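Local coordinates for protein citrate synthase (Metallosphaera sedula, PDB 6ABX) that probably catalyses the condensation of oxaloacetate and acetyl-CoA with water to give citrate and CoA, a step of the tricarboxylic acid cycle, at residues 16-21 and 176-181; 182-187 and 207-212; 220-225 and 310-315; 257-262 and 302-307. One frame throughout, in Å; residues are numbered along the deposited sequence.

Contact 1: residues 16-21 and 176-181; sequences SITYID and HMDHEM
T18 turns OG1 beside its own backbone N (chi1 -61°), and D178 holds its carboxylate anti to the backbone N (chi1 -162°), which brings hydroxyl and acid together. T18 OG1 donates to D178 OD2 over 2.6 Å, on the anti side and close to the carboxylate plane. From the other face of that plane E180 N reaches D178 OD2 at 2.9 Å, closing an Asx turn; H339 is a further partner of the same oxygen. The E180 side chain runs out extended alongside strand 18-21, where OE1 accepts from I20 N at 3.1 Å in a bent bond. I20 in turn sets CD1 over the centre of the H179 imidazole, 3.6 Å from the ring centroid and 9° off its normal, a CH-pi contact. That ring belongs to the oxaloacetate site: ND1 binds the citrate and NE2 bonds to Y256. With an alanine here instead of E180, the I20 N-H would probably lose its acceptor and a gap would open beside the T18 carbonyl. The three partners on D178 OD2 should favour an ionised carboxylate, whereas T18 O, 3.4 Å from both E180 OE1 and OE2, may raise the proton affinity of E180, partly offset by the I20 N-H.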
loop_
_atom_site.group_PDB
_atom_site.type_symbol
_atom_site.label_atom_id
_atom_site.label_comp_id
_atom_site.label_asym_id
_atom_site.label_seq_id
_atom_site.Cartn_x
_atom_site.Cartn_y
_atom_site.Cartn_z
ATOM N N SER A 16 19.284 1.813 11.494
ATOM C CA SER A 16 20.156 2.839 12.074
ATOM C C SER A 16 19.545 4.237 11.842
ATOM O O SER A 16 20.171 5.231 12.146
ATOM C CB SER A 16 21.517 2.739 11.483
ATOM O OG SER A 16 21.488 3.110 10.129
ATOM N N ILE A 17 18.302 4.266 11.348
ATOM C CA ILE A 17 17.648 5.554 10.996
ATOM C C ILE A 17 17.150 6.307 12.232
ATOM O O ILE A 17 17.489 7.513 12.407
ATOM C CB ILE A 17 16.542 5.316 9.937
ATOM C CG1 ILE A 17 17.136 4.722 8.658
ATOM C CG2 ILE A 17 15.823 6.624 9.659
ATOM C CD1 ILE A 17 16.105 4.231 7.694
ATOM N N THR A 18 16.254 5.688 12.999
ATOM C CA THR A 18 15.528 6.320 14.066
ATOM C C THR A 18 15.550 5.407 15.296
ATOM O O THR A 18 15.380 4.185 15.171
ATOM C CB THR A 18 14.092 6.629 13.655
ATOM O OG1 THR A 18 14.197 7.516 12.537
ATOM C CG2 THR A 18 13.289 7.196 14.804
ATOM N N TYR A 19 15.860 6.005 16.439
ATOM C CA TYR A 19 15.700 5.327 17.731
ATOM C C TYR A 19 14.690 6.087 18.572
ATOM O O TYR A 19 14.869 7.293 18.795
ATOM C CB TYR A 19 17.021 5.275 18.499
ATOM C CG TYR A 19 16.880 4.696 19.867
ATOM C CD1 TYR A 19 16.479 3.381 20.018
ATOM C CD2 TYR A 19 17.066 5.468 20.998
ATOM C CE1 TYR A 19 16.265 2.843 21.266
ATOM C CE2 TYR A 19 16.865 4.934 22.265
ATOM C CZ TYR A 19 16.509 3.605 22.387
ATOM O OH TYR A 19 16.259 3.057 23.606
ATOM N N ILE A 20 13.703 5.359 19.123
ATOM C CA ILE A 20 12.742 5.876 20.067
ATOM C C ILE A 20 13.065 5.336 21.452
ATOM O O ILE A 20 13.157 4.104 21.590
ATOM C CB ILE A 20 11.311 5.461 19.669
ATOM C CG1 ILE A 20 10.950 5.947 18.263
ATOM C CG2 ILE A 20 10.328 5.929 20.725
ATOM C CD1 ILE A 20 9.780 5.233 17.641
ATOM N N ASP A 21 13.245 6.243 22.408
ATOM C CA ASP A 21 13.352 5.907 23.825
ATOM C C ASP A 21 12.003 6.191 24.485
ATOM O O ASP A 21 11.740 7.328 24.840
ATOM C CB ASP A 21 14.502 6.660 24.486
ATOM C CG ASP A 21 14.864 6.096 25.847
ATOM O OD1 ASP A 21 13.932 5.584 26.545
ATOM O OD2 ASP A 21 16.066 6.206 26.215
ATOM N N HIS A 176 7.909 15.191 12.040
ATOM C CA HIS A 176 7.105 14.136 11.427
ATOM C C HIS A 176 7.869 13.246 10.431
ATOM O O HIS A 176 7.258 12.358 9.845
ATOM C CB HIS A 176 5.874 14.742 10.760
ATOM C CG HIS A 176 4.844 15.217 11.731
ATOM N ND1 HIS A 176 4.894 16.469 12.299
ATOM C CD2 HIS A 176 3.736 14.618 12.211
ATOM C CE1 HIS A 176 3.845 16.603 13.124
ATOM N NE2 HIS A 176 3.151 15.459 13.131
ATOM N N MET A 177 9.192 13.447 10.221
ATOM C CA MET A 177 9.853 12.822 9.102
ATOM C C MET A 177 10.007 11.316 9.324
ATOM O O MET A 177 9.885 10.589 8.339
ATOM C CB MET A 177 11.221 13.431 8.873
ATOM C CG MET A 177 11.095 14.770 8.172
ATOM S SD MET A 177 12.745 15.514 7.974
ATOM C CE MET A 177 12.328 16.976 7.036
ATOM N N ASP A 178 10.199 10.870 10.573
ATOM C CA ASP A 178 10.292 9.437 10.773
ATOM C C ASP A 178 9.916 9.063 12.203
ATOM O O ASP A 178 10.164 9.829 13.112
ATOM C CB ASP A 178 11.685 8.853 10.517
ATOM C CG ASP A 178 11.625 7.340 10.315
ATOM O OD1 ASP A 178 10.920 6.910 9.370
ATOM O OD2 ASP A 178 12.176 6.592 11.167
ATOM N N HIS A 179 9.419 7.819 12.361
ATOM C CA HIS A 179 9.170 7.343 13.726
ATOM C C HIS A 179 9.373 5.823 13.788
ATOM O O HIS A 179 8.549 5.145 14.356
ATOM C CB HIS A 179 7.833 7.816 14.238
ATOM C CG HIS A 179 7.802 8.023 15.709
ATOM N ND1 HIS A 179 6.940 7.326 16.539
ATOM C CD2 HIS A 179 8.610 8.765 16.515
ATOM C CE1 HIS A 179 7.161 7.689 17.801
ATOM N NE2 HIS A 179 8.173 8.610 17.822
ATOM N N GLU A 180 10.402 5.328 13.095
ATOM C CA GLU A 180 10.768 3.902 13.168
ATOM C C GLU A 180 9.566 3.128 12.550
ATOM O O GLU A 180 9.020 3.446 11.452
ATOM C CB GLU A 180 11.234 3.653 14.626
ATOM C CG GLU A 180 12.425 2.669 14.803
ATOM C CD GLU A 180 13.046 2.379 16.183
ATOM O OE1 GLU A 180 12.777 3.121 17.159
ATOM O OE2 GLU A 180 13.877 1.381 16.308
ATOM N N MET A 181 9.042 2.112 13.227
ATOM C CA MET A 181 8.268 1.096 12.567
ATOM C C MET A 181 6.706 1.109 12.673
ATOM O O MET A 181 6.050 0.110 12.830
ATOM C CB MET A 181 8.689 -0.212 13.213
ATOM C CG MET A 181 8.211 -1.278 12.445
ATOM S SD MET A 181 8.195 -0.910 10.697
ATOM C CE MET A 181 9.971 -0.691 10.338
#

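Contact 2: residues 182-187 and 207-212; sequences NASTMA and SALKGP
N182 OD1 accepts three bonds at the start of helix 183-192, one of them from S184, the residue that faces A208 across the contact. S184 OG and T185 OG1 both donate to N182 OD1 at 3.0 Å, and T185 N reaches the same oxygen at 3.1 Å. N182 holds the N-cap position, and this last is its capping bond. S184 OG and T185 N stand about 30° from the carbonyl plane, T185 OG1 further above it. Between them they fix the rotation of the amide of N182, an oxaloacetate-binding residue. S184 carries OG between its backbone N and carbonyl carbon (chi1 63°), which keeps the hydroxyl near N182 while H214 and W336 also bond to it. The rest of S184 serves the helix contact. A208 CB approaches S184 CA to 3.7 Å, and A187 CB meets A208 CB at 4.0 Å one turn on. Such short side chains let helices 183-192 and 198-209 come close, with S184 CA and A208 CA 5.0 Å apart. The two are consecutive helices of the mainly helical citrate synthase fold, and both border the dimer interface. L209 adds its CB against S184 CB at 4.2 Å, the L209 side chain also touching F328 and A329 of helix 324-343. Toward the second subunit, A208 O accepts from T194 OG1 of that chain.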
loop_
_atom_site.group_PDB
_atom_site.type_symbol
_atom_site.label_atom_id
_atom_site.label_comp_id
_atom_site.label_asym_id
_atom_site.label_seq_id
_atom_site.Cartn_x
_atom_site.Cartn_y
_atom_site.Cartn_z
ATOM N N ASN A 182 6.064 2.160 12.357
ATOM C CA ASN A 182 4.650 2.211 12.564
ATOM C C ASN A 182 3.954 1.435 11.417
ATOM O O ASN A 182 4.616 0.979 10.458
ATOM C CB ASN A 182 4.310 3.691 12.582
ATOM C CG ASN A 182 5.084 4.462 11.545
ATOM O OD1 ASN A 182 4.808 4.397 10.351
ATOM N ND2 ASN A 182 6.144 5.153 11.965
ATOM N N ALA A 183 2.638 1.398 11.446
ATOM C CA ALA A 183 1.846 0.667 10.441
ATOM C C ALA A 183 2.126 1.157 9.018
ATOM O O ALA A 183 2.134 0.361 8.102
ATOM C CB ALA A 183 0.381 0.792 10.744
ATOM N N SER A 184 2.243 2.470 8.787
ATOM C CA SER A 184 2.487 2.972 7.440
ATOM C C SER A 184 3.885 2.584 6.936
ATOM O O SER A 184 4.012 2.195 5.760
ATOM C CB SER A 184 2.215 4.455 7.289
ATOM O OG SER A 184 3.076 5.256 8.108
ATOM N N THR A 185 4.902 2.700 7.783
ATOM C CA THR A 185 6.234 2.261 7.382
ATOM C C THR A 185 6.205 0.754 7.089
ATOM O O THR A 185 6.808 0.345 6.079
ATOM C CB THR A 185 7.263 2.638 8.456
ATOM O OG1 THR A 185 7.199 4.062 8.606
ATOM C CG2 THR A 185 8.650 2.146 8.129
ATOM N N MET A 186 5.475 -0.018 7.878
ATOM C CA MET A 186 5.356 -1.455 7.612
ATOM C C MET A 186 4.696 -1.685 6.230
ATOM O O MET A 186 5.095 -2.555 5.473
ATOM C CB MET A 186 4.603 -2.175 8.731
ATOM C CG MET A 186 4.397 -3.666 8.519
ATOM S SD MET A 186 5.982 -4.476 8.429
ATOM C CE MET A 186 5.442 -6.187 8.434
ATOM N N ALA A 187 3.655 -0.943 5.881
ATOM C CA ALA A 187 2.994 -1.124 4.568
ATOM C C ALA A 187 3.995 -0.894 3.442
ATOM O O ALA A 187 4.063 -1.656 2.489
ATOM C CB ALA A 187 1.816 -0.196 4.448
ATOM N N SER A 207 -1.934 4.948 1.936
ATOM C CA SER A 207 -3.145 4.145 2.136
ATOM C C SER A 207 -3.301 3.767 3.625
ATOM O O SER A 207 -4.392 3.860 4.179
ATOM C CB SER A 207 -3.125 2.922 1.238
ATOM O OG SER A 207 -3.139 3.310 -0.132
ATOM N N ALA A 208 -2.214 3.357 4.298
ATOM C CA ALA A 208 -2.212 3.000 5.732
ATOM C C ALA A 208 -2.389 4.234 6.627
ATOM O O ALA A 208 -3.135 4.235 7.601
ATOM C CB ALA A 208 -0.930 2.275 6.100
ATOM N N LEU A 209 -1.643 5.283 6.315
ATOM C CA LEU A 209 -1.624 6.514 7.121
ATOM C C LEU A 209 -3.011 7.165 7.161
ATOM O O LEU A 209 -3.316 7.797 8.153
ATOM C CB LEU A 209 -0.590 7.479 6.554
ATOM C CG LEU A 209 -0.293 8.698 7.415
ATOM C CD1 LEU A 209 0.244 8.291 8.761
ATOM C CD2 LEU A 209 0.631 9.682 6.688
ATOM N N LYS A 210 -3.841 6.927 6.144
ATOM C CA LYS A 210 -5.230 7.477 6.142
ATOM C C LYS A 210 -6.042 6.977 7.348
ATOM O O LYS A 210 -6.986 7.645 7.799
ATOM C CB LYS A 210 -5.912 7.083 4.836
ATOM C CG LYS A 210 -7.328 7.621 4.713
ATOM C CD LYS A 210 -8.066 7.167 3.495
ATOM C CE LYS A 210 -9.557 7.460 3.631
ATOM N NZ LYS A 210 -10.326 7.042 2.433
ATOM N N GLY A 211 -5.825 5.736 7.752
ATOM C CA GLY A 211 -6.683 5.103 8.692
ATOM C C GLY A 211 -6.612 5.752 10.061
ATOM O O GLY A 211 -5.524 6.047 10.552
ATOM N N PRO A 212 -7.761 5.968 10.737
ATOM C CA PRO A 212 -7.751 6.709 12.005
ATOM C C PRO A 212 -7.016 6.021 13.151
ATOM O O PRO A 212 -6.691 6.720 14.101
ATOM C CB PRO A 212 -9.225 6.923 12.338
ATOM C CG PRO A 212 -9.909 5.776 11.629
ATOM C CD PRO A 212 -9.111 5.554 10.339
#

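Contact 3: residues 220-225 and 310-315; sequences EALKQF and SGLVFY
L222 is the bump that fills the hollow offered by G311, L312 and Y315, each of its two methyl branches taking a different part of it. With CG anti to the backbone N (chi1 175°), the side chain reaches straight across to helix 310-316. CD2 touches both Y315 CB, at 3.6 Å, and the carbonyl oxygen G311 O, at 3.8 Å. CD1 lies instead against L312 CD1, also 3.8 Å away, the two leucines crossing at about a right angle. G311 forms the floor: a CB built there would stand only 3.6 Å from L222 CB, so its lack probably helps the segment axes come to 8.3 Å at an angle of 75°. One turn further on, F225 adds a looser touch, CD2 to L312 CD2 at 4.3 Å. An alanine here in place of L222 is likely to open a gap between G311, L312 and Y315, leaving L312 CD1 without its packing partner. Helix 277-297 completes the cluster: A286 meets F225, L282 and F283 meet L312, and I279 packs on Y315, whose OH bonds to E278. Helix 163-174 packs on V313 and F314 of helix 310-316, while F308 meets the F225 ring edge-to-face.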
loop_
_atom_site.group_PDB
_atom_site.type_symbol
_atom_site.label_atom_id
_atom_site.label_comp_id
_atom_site.label_asym_id
_atom_site.label_seq_id
_atom_site.Cartn_x
_atom_site.Cartn_y
_atom_site.Cartn_z
ATOM N N GLU A 220 -8.088 15.321 15.480
ATOM C CA GLU A 220 -9.114 15.049 16.478
ATOM C C GLU A 220 -8.965 15.975 17.703
ATOM O O GLU A 220 -9.975 16.463 18.296
ATOM C CB GLU A 220 -9.026 13.565 16.838
ATOM C CG GLU A 220 -9.739 12.685 15.822
ATOM C CD GLU A 220 -11.251 12.902 15.812
ATOM O OE1 GLU A 220 -11.887 12.746 16.873
ATOM O OE2 GLU A 220 -11.786 13.278 14.758
ATOM N N ALA A 221 -7.734 16.223 18.120
ATOM C CA ALA A 221 -7.522 17.062 19.283
ATOM C C ALA A 221 -7.922 18.496 18.960
ATOM O O ALA A 221 -8.501 19.173 19.772
ATOM C CB ALA A 221 -6.087 17.026 19.757
ATOM N N LEU A 222 -7.637 18.941 17.737
ATOM C CA LEU A 222 -8.000 20.316 17.375
ATOM C C LEU A 222 -9.521 20.479 17.397
ATOM O O LEU A 222 -9.993 21.514 17.836
ATOM C CB LEU A 222 -7.475 20.650 15.978
ATOM C CG LEU A 222 -7.914 22.035 15.468
ATOM C CD1 LEU A 222 -7.415 23.148 16.376
ATOM C CD2 LEU A 222 -7.421 22.276 14.045
ATOM N N LYS A 223 -10.258 19.500 16.841
ATOM C CA LYS A 223 -11.720 19.515 16.844
ATOM C C LYS A 223 -12.231 19.671 18.276
ATOM O O LYS A 223 -13.151 20.438 18.507
ATOM C CB LYS A 223 -12.254 18.212 16.230
ATOM C CG LYS A 223 -13.768 18.046 16.109
ATOM C CD LYS A 223 -14.128 16.747 15.327
ATOM C CE LYS A 223 -15.519 16.701 14.724
ATOM N NZ LYS A 223 -16.442 15.918 15.582
ATOM N N GLN A 224 -11.665 18.902 19.203
ATOM C CA GLN A 224 -11.979 18.968 20.648
ATOM C C GLN A 224 -11.789 20.397 21.156
ATOM O O GLN A 224 -12.689 20.970 21.818
ATOM C CB GLN A 224 -11.053 18.046 21.462
ATOM C CG GLN A 224 -11.705 17.233 22.550
ATOM C CD GLN A 224 -12.235 15.932 21.989
ATOM O OE1 GLN A 224 -12.531 15.865 20.793
ATOM N NE2 GLN A 224 -12.377 14.904 22.832
ATOM N N PHE A 225 -10.622 21.001 20.881
ATOM C CA PHE A 225 -10.358 22.359 21.344
ATOM C C PHE A 225 -11.427 23.331 20.790
ATOM O O PHE A 225 -11.893 24.262 21.507
ATOM C CB PHE A 225 -8.961 22.860 20.965
ATOM C CG PHE A 225 -7.823 21.950 21.356
ATOM C CD1 PHE A 225 -7.864 21.146 22.492
ATOM C CD2 PHE A 225 -6.694 21.881 20.547
ATOM C CE1 PHE A 225 -6.789 20.329 22.826
ATOM C CE2 PHE A 225 -5.639 21.053 20.876
ATOM C CZ PHE A 225 -5.694 20.257 21.991
ATOM N N SER A 310 -0.108 19.166 17.009
ATOM C CA SER A 310 0.270 19.303 15.571
ATOM C C SER A 310 -0.877 19.916 14.777
ATOM O O SER A 310 -0.659 20.862 13.991
ATOM C CB SER A 310 0.717 18.026 14.985
ATOM O OG SER A 310 -0.330 17.062 15.002
ATOM N N GLY A 311 -2.100 19.389 14.948
ATOM C CA GLY A 311 -3.209 19.928 14.168
ATOM C C GLY A 311 -3.432 21.420 14.398
ATOM O O GLY A 311 -3.642 22.189 13.462
ATOM N N LEU A 312 -3.345 21.870 15.648
ATOM C CA LEU A 312 -3.505 23.269 15.992
ATOM C C LEU A 312 -2.422 24.150 15.361
ATOM O O LEU A 312 -2.697 25.224 14.822
ATOM C CB LEU A 312 -3.542 23.383 17.523
ATOM C CG LEU A 312 -3.561 24.801 18.073
ATOM C CD1 LEU A 312 -4.702 25.579 17.460
ATOM C CD2 LEU A 312 -3.673 24.753 19.585
ATOM N N VAL A 313 -1.175 23.668 15.362
ATOM C CA VAL A 313 -0.051 24.388 14.713
ATOM C C VAL A 313 -0.283 24.520 13.203
ATOM O O VAL A 313 -0.158 25.609 12.685
ATOM C CB VAL A 313 1.293 23.710 15.031
ATOM C CG1 VAL A 313 2.421 24.205 14.139
ATOM C CG2 VAL A 313 1.646 23.875 16.500
ATOM N N PHE A 314 -0.672 23.441 12.534
ATOM C CA PHE A 314 -0.910 23.497 11.075
ATOM C C PHE A 314 -2.126 24.380 10.764
ATOM O O PHE A 314 -2.129 25.139 9.803
ATOM C CB PHE A 314 -1.052 22.086 10.520
ATOM C CG PHE A 314 0.272 21.369 10.466
ATOM C CD1 PHE A 314 1.336 21.899 9.771
ATOM C CD2 PHE A 314 0.434 20.140 11.071
ATOM C CE1 PHE A 314 2.559 21.243 9.727
ATOM C CE2 PHE A 314 1.667 19.489 11.019
ATOM C CZ PHE A 314 2.734 20.072 10.395
ATOM N N TYR A 315 -3.168 24.317 11.607
ATOM C CA TYR A 315 -4.319 25.195 11.467
ATOM C C TYR A 315 -3.899 26.665 11.605
ATOM O O TYR A 315 -4.385 27.524 10.835
ATOM C CB TYR A 315 -5.404 24.799 12.478
ATOM C CG TYR A 315 -6.628 25.680 12.464
ATOM C CD1 TYR A 315 -7.495 25.649 11.386
ATOM C CD2 TYR A 315 -6.954 26.496 13.525
ATOM C CE1 TYR A 315 -8.629 26.443 11.342
ATOM C CE2 TYR A 315 -8.085 27.316 13.497
ATOM C CZ TYR A 315 -8.922 27.283 12.402
ATOM O OH TYR A 315 -10.067 28.031 12.335
#

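Contact 4: residues 257-262 and 302-307; sequences KTMDPR and IYPNVD. With FLC (citrate anion), chain C.
Y303 lays one face of its ring against the backbone of T258, whose CA stands 4.0 Å from the ring centroid and 25° off the normal, a CH-pi contact displaced toward the rim. Next along, M259 crosses the P304 ring at about a right angle, its SD 3.7 Å from P304 CG. The two segments are also joined through the backbone, D260 N donating to P304 O at 3.2 Å and 169°. M259 N, by contrast, is buried with no partner in the model. D260 is the N-cap of helix 261-270, its OD1 taking R262 N. The same carboxylate grips R262 side-on: NE donates to D260 OD1 at 3.0 Å in the guanidinium plane, and NH1 to D260 OD2 at 2.8 Å as a salt bridge. V306 N comes to D260 OD2 from above the carboxylate plane, at 2.9 Å. D260 thus acts as a second-shell residue of the oxaloacetate site, positioning R262. Bent at chi3 (-67°) and with V306 CG1 over one face, the guanidinium points NH2 at OG2 of the citrate, 2.9 Å away. N305 ND2 donates to citrate OB2 at 2.7 Å and its other N-H goes to OD1 of D307, the predicted active-site aspartate. H179 and R332 of the same chain, and R351 of the second subunit, also bind the citrate.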
loop_
_atom_site.group_PDB
_atom_site.type_symbol
_atom_site.label_atom_id
_atom_site.label_comp_id
_atom_site.label_asym_id
_atom_site.label_seq_id
_atom_site.Cartn_x
_atom_site.Cartn_y
_atom_site.Cartn_z
ATOM N N LYS A 257 6.137 6.656 27.352
ATOM C CA LYS A 257 5.593 6.474 28.690
ATOM C C LYS A 257 5.781 7.771 29.473
ATOM O O LYS A 257 5.705 7.796 30.680
ATOM C CB LYS A 257 6.233 5.211 29.287
ATOM C CG LYS A 257 5.729 3.904 28.665
ATOM C CD LYS A 257 4.236 3.931 28.310
ATOM C CE LYS A 257 3.683 2.700 27.618
ATOM N NZ LYS A 257 4.621 2.134 26.617
ATOM N N THR A 258 5.976 8.860 28.722
ATOM C CA THR A 258 6.054 10.190 29.198
ATOM C C THR A 258 5.629 11.097 28.033
ATOM O O THR A 258 5.176 10.601 27.001
ATOM C CB THR A 258 7.456 10.477 29.739
ATOM O OG1 THR A 258 7.354 11.695 30.486
ATOM C CG2 THR A 258 8.483 10.566 28.634
ATOM N N MET A 259 5.734 12.404 28.234
ATOM C CA MET A 259 5.387 13.419 27.207
ATOM C C MET A 259 6.125 13.020 25.932
ATOM O O MET A 259 7.294 12.700 26.003
ATOM C CB MET A 259 5.858 14.813 27.648
ATOM C CG MET A 259 5.565 15.922 26.633
ATOM S SD MET A 259 4.039 16.784 27.030
ATOM C CE MET A 259 4.049 18.150 25.869
ATOM N N ASP A 260 5.418 12.942 24.798
ATOM C CA ASP A 260 6.066 12.720 23.511
ATOM C C ASP A 260 7.043 13.867 23.273
ATOM O O ASP A 260 6.691 15.028 23.337
ATOM C CB ASP A 260 4.983 12.623 22.449
ATOM C CG ASP A 260 5.381 12.410 21.003
ATOM O OD1 ASP A 260 6.540 12.686 20.623
ATOM O OD2 ASP A 260 4.516 11.905 20.280
ATOM N N PRO A 261 8.325 13.620 22.936
ATOM C CA PRO A 261 9.255 14.732 22.737
ATOM C C PRO A 261 8.825 15.679 21.608
ATOM O O PRO A 261 9.100 16.887 21.672
ATOM C CB PRO A 261 10.563 14.045 22.319
ATOM C CG PRO A 261 10.154 12.647 21.907
ATOM C CD PRO A 261 8.936 12.304 22.748
ATOM N N ARG A 262 8.124 15.119 20.612
ATOM C CA ARG A 262 7.649 15.931 19.483
ATOM C C ARG A 262 6.571 16.895 19.979
ATOM O O ARG A 262 6.496 18.058 19.534
ATOM C CB ARG A 262 7.138 15.032 18.363
ATOM C CG ARG A 262 8.165 14.054 17.800
ATOM C CD ARG A 262 7.561 13.012 16.894
ATOM N NE ARG A 262 6.686 12.121 17.648
ATOM C CZ ARG A 262 5.948 11.165 17.103
ATOM N NH1 ARG A 262 5.051 10.529 17.849
ATOM N NH2 ARG A 262 6.034 10.919 15.805
ATOM N N ILE A 302 -0.424 7.821 30.576
ATOM C CA ILE A 302 -1.127 8.406 29.419
ATOM C C ILE A 302 -0.779 9.903 29.349
ATOM O O ILE A 302 -1.035 10.659 30.295
ATOM C CB ILE A 302 -2.638 8.103 29.504
ATOM C CG1 ILE A 302 -2.883 6.597 29.368
ATOM C CG2 ILE A 302 -3.425 8.905 28.473
ATOM C CD1 ILE A 302 -4.316 6.191 29.549
ATOM N N TYR A 303 -0.054 10.304 28.278
ATOM C CA TYR A 303 0.531 11.666 28.180
ATOM C C TYR A 303 0.256 12.255 26.800
ATOM O O TYR A 303 -0.155 11.529 25.894
ATOM C CB TYR A 303 2.046 11.652 28.420
ATOM C CG TYR A 303 2.456 11.530 29.869
ATOM C CD1 TYR A 303 2.645 12.651 30.665
ATOM C CD2 TYR A 303 2.649 10.284 30.440
ATOM C CE1 TYR A 303 3.024 12.534 31.995
ATOM C CE2 TYR A 303 3.003 10.148 31.774
ATOM C CZ TYR A 303 3.207 11.276 32.550
ATOM O OH TYR A 303 3.573 11.150 33.863
ATOM N N PRO A 304 0.433 13.564 26.600
ATOM C CA PRO A 304 0.164 14.162 25.300
ATOM C C PRO A 304 1.083 13.532 24.255
ATOM O O PRO A 304 2.281 13.362 24.499
ATOM C CB PRO A 304 0.418 15.643 25.460
ATOM C CG PRO A 304 0.412 15.851 26.957
ATOM C CD PRO A 304 0.881 14.566 27.558
ATOM N N ASN A 305 0.473 13.224 23.117
ATOM C CA ASN A 305 1.109 12.709 21.904
ATOM C C ASN A 305 1.402 13.898 20.972
ATOM O O ASN A 305 0.894 14.992 21.144
ATOM C CB ASN A 305 0.147 11.743 21.205
ATOM C CG ASN A 305 0.819 10.925 20.123
ATOM O OD1 ASN A 305 1.850 10.294 20.378
ATOM N ND2 ASN A 305 0.276 10.956 18.913
ATOM N N VAL A 306 2.179 13.646 19.922
ATOM C CA VAL A 306 2.471 14.705 18.934
ATOM C C VAL A 306 1.176 15.339 18.392
ATOM O O VAL A 306 1.136 16.550 18.155
ATOM C CB VAL A 306 3.348 14.101 17.814
ATOM C CG1 VAL A 306 2.697 12.913 17.115
ATOM C CG2 VAL A 306 3.825 15.160 16.848
ATOM N N ASP A 307 0.135 14.531 18.170
ATOM C CA ASP A 307 -1.071 15.080 17.590
ATOM C C ASP A 307 -1.946 15.848 18.589
ATOM O O ASP A 307 -2.995 16.338 18.169
ATOM C CB ASP A 307 -1.963 14.062 16.883
ATOM C CG ASP A 307 -2.309 12.808 17.657
ATOM O OD1 ASP A 307 -2.119 12.796 18.873
ATOM O OD2 ASP A 307 -2.750 11.818 16.984
HETATM C CAC FLC C . 3.646 5.197 15.622
HETATM C CA FLC C . 2.502 6.157 15.505
HETATM C CB FLC C . 2.514 7.632 15.808
HETATM C CBC FLC C . 1.619 8.324 16.834
HETATM C CG FLC C . 2.810 8.609 14.884
HETATM C CGC FLC C . 3.869 8.158 13.974
HETATM O OA1 FLC C . 3.149 4.014 15.680
HETATM O OA2 FLC C . 4.909 5.513 15.522
HETATM O OB1 FLC C . 0.527 7.797 17.165
HETATM O OB2 FLC C . 1.880 9.480 17.275
HETATM O OG1 FLC C . 3.821 7.287 13.107
HETATM O OG2 FLC C . 4.761 8.888 14.136
HETATM O OHB FLC C . 3.773 7.759 16.571
HETATM O O HOH W 1 3.189 10.490 24.821
#

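Overall arrangement
From the N terminus, contact 1 closes the first and longest loop, bringing the loop before helix 183-192 back to strand 18-21. Contact 2 starts at the next residue and closes a short one, pairing that helix with helix 198-209; both contacts also touch the second subunit. Contact 3 follows in series, joining helices 220-228 and 310-316, and contact 4 is nested inside its loop; none of the four cross. Direct touches tie them: H179 CG lies 3.4 Å from R262 NH2 between contacts 1 and 4, and A221 CB 3.5 Å from D307 O between contacts 3 and 4. Contacts 1, 2 and 4 hold oxaloacetate-site residues, whereas contact 3 packs helices next to D307.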